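Local structure of serine-threonine phosphatase 2C (2I44) at residues Asn171-Thr176 / Asp248-Arg253; Gly64-Glu69 / Val125-Gln130. The protein probably acts as a protein serine/threonine phosphatase of the metal-dependent PP2C family, and binds calcium ions in this crystal form. One frame throughout, in Å; residues are numbered along the deposited sequence.

Contact 1 (Asn171-Thr176 / Asp248-Arg253); sequences NCEFLT and DVRVVR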
# COMPACT_ATOMS: atom_id res chain seq x y z
N ASN A 171 -2.40 -18.18 12.00
CA ASN A 171 -1.15 -17.44 12.11
C ASN A 171 -1.38 -16.09 11.44
O ASN A 171 -1.74 -16.02 10.26
CB ASN A 171 -0.03 -18.21 11.40
CG ASN A 171 1.32 -17.51 11.48
OD1 ASN A 171 1.52 -16.45 10.89
ND2 ASN A 171 2.25 -18.11 12.22
N CYS A 172 -1.18 -15.01 12.20
CA CYS A 172 -1.41 -13.66 11.70
C CYS A 172 -0.18 -12.78 11.80
O CYS A 172 0.38 -12.62 12.88
CB CYS A 172 -2.56 -13.03 12.49
SG CYS A 172 -4.06 -14.01 12.44
N GLU A 173 0.21 -12.18 10.68
CA GLU A 173 1.40 -11.34 10.67
C GLU A 173 1.28 -10.24 9.61
O GLU A 173 0.45 -10.32 8.71
CB GLU A 173 2.63 -12.18 10.36
CG GLU A 173 2.68 -12.66 8.90
CD GLU A 173 4.02 -13.29 8.52
OE1 GLU A 173 5.06 -12.77 8.97
OE2 GLU A 173 4.03 -14.29 7.76
N PHE A 174 2.13 -9.22 9.73
CA PHE A 174 2.17 -8.15 8.75
C PHE A 174 3.25 -8.58 7.76
O PHE A 174 4.27 -9.13 8.17
CB PHE A 174 2.58 -6.82 9.41
CG PHE A 174 1.48 -6.17 10.18
CD1 PHE A 174 0.28 -5.83 9.55
CD2 PHE A 174 1.65 -5.86 11.52
CE1 PHE A 174 -0.73 -5.20 10.26
CE2 PHE A 174 0.65 -5.23 12.23
CZ PHE A 174 -0.55 -4.90 11.60
N LEU A 175 3.03 -8.34 6.47
CA LEU A 175 4.03 -8.71 5.47
C LEU A 175 4.91 -7.50 5.16
O LEU A 175 5.85 -7.59 4.38
CB LEU A 175 3.35 -9.19 4.19
CG LEU A 175 2.49 -10.45 4.32
CD1 LEU A 175 1.80 -10.76 2.99
CD2 LEU A 175 3.37 -11.62 4.76
N THR A 176 4.59 -6.37 5.78
CA THR A 176 5.35 -5.15 5.54
C THR A 176 5.73 -4.46 6.85
O THR A 176 4.97 -4.47 7.81
CB THR A 176 4.54 -4.13 4.70
OG1 THR A 176 3.33 -3.80 5.39
CG2 THR A 176 4.19 -4.72 3.34
N ASP A 248 9.96 -1.98 -0.61
CA ASP A 248 10.52 -3.22 -0.09
C ASP A 248 9.59 -4.21 -0.79
O ASP A 248 8.38 -3.98 -0.85
CB ASP A 248 10.38 -3.34 1.43
CG ASP A 248 11.47 -2.58 2.18
OD1 ASP A 248 12.66 -2.77 1.85
OD2 ASP A 248 11.14 -1.81 3.10
N VAL A 249 10.15 -5.27 -1.36
CA VAL A 249 9.32 -6.24 -2.07
C VAL A 249 9.49 -7.62 -1.46
O VAL A 249 10.59 -8.00 -1.07
CB VAL A 249 9.68 -6.27 -3.57
CG1 VAL A 249 8.74 -7.20 -4.31
CG2 VAL A 249 9.60 -4.87 -4.16
N ARG A 250 8.38 -8.35 -1.38
CA ARG A 250 8.36 -9.70 -0.82
C ARG A 250 7.38 -10.58 -1.60
O ARG A 250 6.20 -10.24 -1.75
CB ARG A 250 7.94 -9.64 0.65
CG ARG A 250 7.77 -11.00 1.32
CD ARG A 250 7.40 -10.86 2.81
NE ARG A 250 7.23 -12.15 3.47
CZ ARG A 250 6.88 -12.30 4.75
NH1 ARG A 250 6.65 -11.24 5.51
NH2 ARG A 250 6.75 -13.52 5.26
N VAL A 251 7.88 -11.70 -2.12
CA VAL A 251 7.04 -12.62 -2.87
C VAL A 251 6.72 -13.84 -2.00
O VAL A 251 7.61 -14.53 -1.52
CB VAL A 251 7.74 -13.12 -4.16
CG1 VAL A 251 6.83 -14.09 -4.90
CG2 VAL A 251 8.09 -11.93 -5.06
N VAL A 252 5.43 -14.08 -1.79
CA VAL A 252 4.99 -15.20 -0.98
C VAL A 252 4.18 -16.18 -1.81
O VAL A 252 3.41 -15.77 -2.69
CB VAL A 252 4.14 -14.70 0.22
CG1 VAL A 252 3.15 -13.65 -0.25
CG2 VAL A 252 3.38 -15.86 0.86
N ARG A 253 4.36 -17.47 -1.56
CA ARG A 253 3.60 -18.49 -2.27
C ARG A 253 2.25 -18.62 -1.58
O ARG A 253 2.18 -18.75 -0.36
CB ARG A 253 4.28 -19.86 -2.18
CG ARG A 253 5.60 -19.99 -2.88
CD ARG A 253 6.19 -21.37 -2.59
NE ARG A 253 7.49 -21.56 -3.23
CZ ARG A 253 7.66 -21.92 -4.50
NH1 ARG A 253 6.60 -22.14 -5.28
NH2 ARG A 253 8.88 -22.05 -5.00
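Leu175 and Arg250 mark the closest approach of the two backbones, 7.7 Å between their CA atoms, with the chains running in roughly opposite directions and too far apart to pair as neighbouring strands. Side chains bridge the gap. Arg250 reaches across as a fully extended chain, its CG anti to the backbone N (chi1 176°), and carries its guanidinium group to Leu175 and Glu173. There CD2 of Leu175 sits over one face of the group, toward its rim, lying 3.4 Å from Arg250 NH1 and 3.6 Å from CZ. The two side chains cross at about a right angle, and the CD2 branch makes the closest contacts; NH1 also comes within 3.6 Å of Leu175 CA. Glu173 approaches the same group obliquely. Its carboxylate is turned 81° from the guanidinium plane, and OE2 lies 3.8 Å from Arg250 NH2, a long salt bridge that is probably more a general electrostatic attraction than a directed bond. The contact is thus graded from a buried leucine to a charged pair near the surface, where Arg250 also meets a crystal neighbour. It joins the margins of the two antiparallel sheets of the PP2C β-sandwich. Strand 169-174 is an edge strand of one, beside strand 159-166, and Leu175, just past its end, continues the backbone pairing with Ile160; strand 248-253 belongs to the other and pairs with strand 149-155. Leu175 also packs on Met162 and Met261, whereas the CB of Phe174 leaves on the side away from 248-253, and its ring meets Trp269 edge-to-face and touches Ala274 at the start of helix 274-286.

Contact 2 (Gly64-Glu69 / Val125-Gln130); sequences GDFASE and VKMCEQ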
# COMPACT_ATOMS: atom_id res chain seq x y z
N GLY A 64 -3.18 17.00 1.24
CA GLY A 64 -4.06 17.02 0.08
C GLY A 64 -4.19 15.60 -0.45
O GLY A 64 -3.42 14.72 -0.07
N ASP A 65 -5.16 15.38 -1.34
CA ASP A 65 -5.36 14.05 -1.90
C ASP A 65 -4.73 13.89 -3.29
O ASP A 65 -4.90 12.87 -3.94
CB ASP A 65 -6.86 13.73 -2.00
CG ASP A 65 -7.64 14.75 -2.84
OD1 ASP A 65 -7.03 15.42 -3.70
OD2 ASP A 65 -8.86 14.88 -2.64
N PHE A 66 -3.98 14.89 -3.73
CA PHE A 66 -3.38 14.84 -5.06
C PHE A 66 -2.56 13.59 -5.37
O PHE A 66 -2.78 12.93 -6.38
CB PHE A 66 -2.51 16.07 -5.31
CG PHE A 66 -1.95 16.14 -6.70
CD1 PHE A 66 -2.70 16.64 -7.75
CD2 PHE A 66 -0.67 15.66 -6.96
CE1 PHE A 66 -2.19 16.67 -9.05
CE2 PHE A 66 -0.15 15.68 -8.25
CZ PHE A 66 -0.91 16.19 -9.30
N ALA A 67 -1.60 13.25 -4.51
CA ALA A 67 -0.76 12.09 -4.75
C ALA A 67 -1.54 10.77 -4.77
O ALA A 67 -1.36 9.96 -5.68
CB ALA A 67 0.37 12.02 -3.74
N SER A 68 -2.38 10.54 -3.76
CA SER A 68 -3.14 9.28 -3.72
C SER A 68 -4.19 9.21 -4.84
O SER A 68 -4.39 8.16 -5.44
CB SER A 68 -3.82 9.11 -2.35
OG SER A 68 -4.72 10.17 -2.07
N GLU A 69 -4.84 10.33 -5.13
CA GLU A 69 -5.87 10.36 -6.17
C GLU A 69 -5.32 9.99 -7.55
O GLU A 69 -5.98 9.29 -8.32
CB GLU A 69 -6.51 11.75 -6.22
CG GLU A 69 -7.43 12.00 -7.41
CD GLU A 69 -8.60 11.03 -7.51
OE1 GLU A 69 -8.88 10.28 -6.55
OE2 GLU A 69 -9.25 11.02 -8.58
N VAL A 125 5.57 12.54 -9.87
CA VAL A 125 6.39 13.70 -9.52
C VAL A 125 6.41 14.76 -10.63
O VAL A 125 6.43 15.96 -10.34
CB VAL A 125 7.85 13.28 -9.17
CG1 VAL A 125 8.72 14.51 -8.97
CG2 VAL A 125 7.85 12.44 -7.87
N LYS A 126 6.42 14.32 -11.88
CA LYS A 126 6.40 15.26 -13.00
C LYS A 126 5.06 15.99 -13.00
O LYS A 126 4.97 17.15 -13.38
CB LYS A 126 6.60 14.53 -14.33
CG LYS A 126 8.00 13.98 -14.52
CD LYS A 126 8.09 13.16 -15.79
CE LYS A 126 9.40 12.40 -15.86
NZ LYS A 126 9.42 11.47 -17.02
N MSE A 127 4.00 15.28 -12.59
CA MSE A 127 2.69 15.90 -12.53
C MSE A 127 2.69 16.92 -11.40
O MSE A 127 2.14 18.02 -11.53
CB MSE A 127 1.61 14.86 -12.25
CG MSE A 127 1.37 13.87 -13.38
SE MSE A 127 -0.05 12.63 -12.92
CE MSE A 127 -1.56 13.85 -13.05
N CYS A 128 3.33 16.56 -10.29
CA CYS A 128 3.42 17.46 -9.14
C CYS A 128 4.19 18.72 -9.52
O CYS A 128 3.90 19.81 -9.02
CB CYS A 128 4.11 16.77 -7.97
SG CYS A 128 3.18 15.37 -7.30
N GLU A 129 5.17 18.56 -10.41
CA GLU A 129 5.98 19.69 -10.87
C GLU A 129 5.13 20.59 -11.76
O GLU A 129 5.22 21.81 -11.69
CB GLU A 129 7.19 19.18 -11.66
CG GLU A 129 7.97 20.27 -12.36
CD GLU A 129 8.43 21.36 -11.40
OE1 GLU A 129 9.20 21.04 -10.47
OE2 GLU A 129 8.01 22.53 -11.57
N GLN A 130 4.29 19.96 -12.58
CA GLN A 130 3.41 20.68 -13.48
C GLN A 130 2.38 21.50 -12.73
O GLN A 130 2.24 22.70 -12.96
CB GLN A 130 2.67 19.70 -14.40
CG GLN A 130 3.53 19.06 -15.48
CD GLN A 130 4.15 20.10 -16.40
OE1 GLN A 130 3.44 20.86 -17.07
NE2 GLN A 130 5.48 20.13 -16.44
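Phe66 spans the gap to Met127 and Cys128, joining the start of helix 66-80 to the end of the long helix 98-130 in one of the helical layers that flank the PP2C β-sandwich. Gly64 leads in with a positive phi of 89°, backbone angles that favour glycine, and the turn follows closely on the calcium ligands Asp60 and Gly61. Asp65 takes the N-cap position without a side-chain capping bond; its carbonyl O accepts from Glu69 N at 2.8 Å and so starts the helix. Phe66, in the first turn, holds its CG anti to the backbone N (chi1 -175°), which sends the ring out toward the other helix. Ala67 and Ser68 pack instead on Ser138 of strand 137-146, and Ser68 OG bonds to Glu37 O. Glu69 forms a salt bridge with Arg39. The same helix start therefore grips strands on one flank and reaches a helix with the phenylalanine. Leu131, Lys133 and Ala136, in the loop after helix 98-130, add further contacts to the ring. Met127, present as selenomethionine, offers its CB, 4.1 Å from Phe66 CZ, rather than its selenium. Beside it, Cys128 makes a sulfur-aromatic contact at the ring edge: SG lies 4.7 Å from the ring centroid, 76° off the normal, with Phe66 CE2 just 3.5 Å away.

Overall arrangement
From the N terminus, the chain passes through the calcium ligands Asp60 and Gly61 and soon enters 64-69. Contact 2 closes a loop of 55 residues, nearly all helical, when helix 98-130 returns to that start. Only after this loop is complete does contact 1 open at 171-176; it closes 71 residues later at 248-253, so the two follow in series and neither nest nor cross. Contact 2 ties helix to helix, whereas contact 1 spans from one large sheet to the other. They lie on opposite sides of the chain's centre, their own centres 28 Å apart. Beyond contact 1 the chain supplies two further protein ligands of calcium, Asp266 and Asp311.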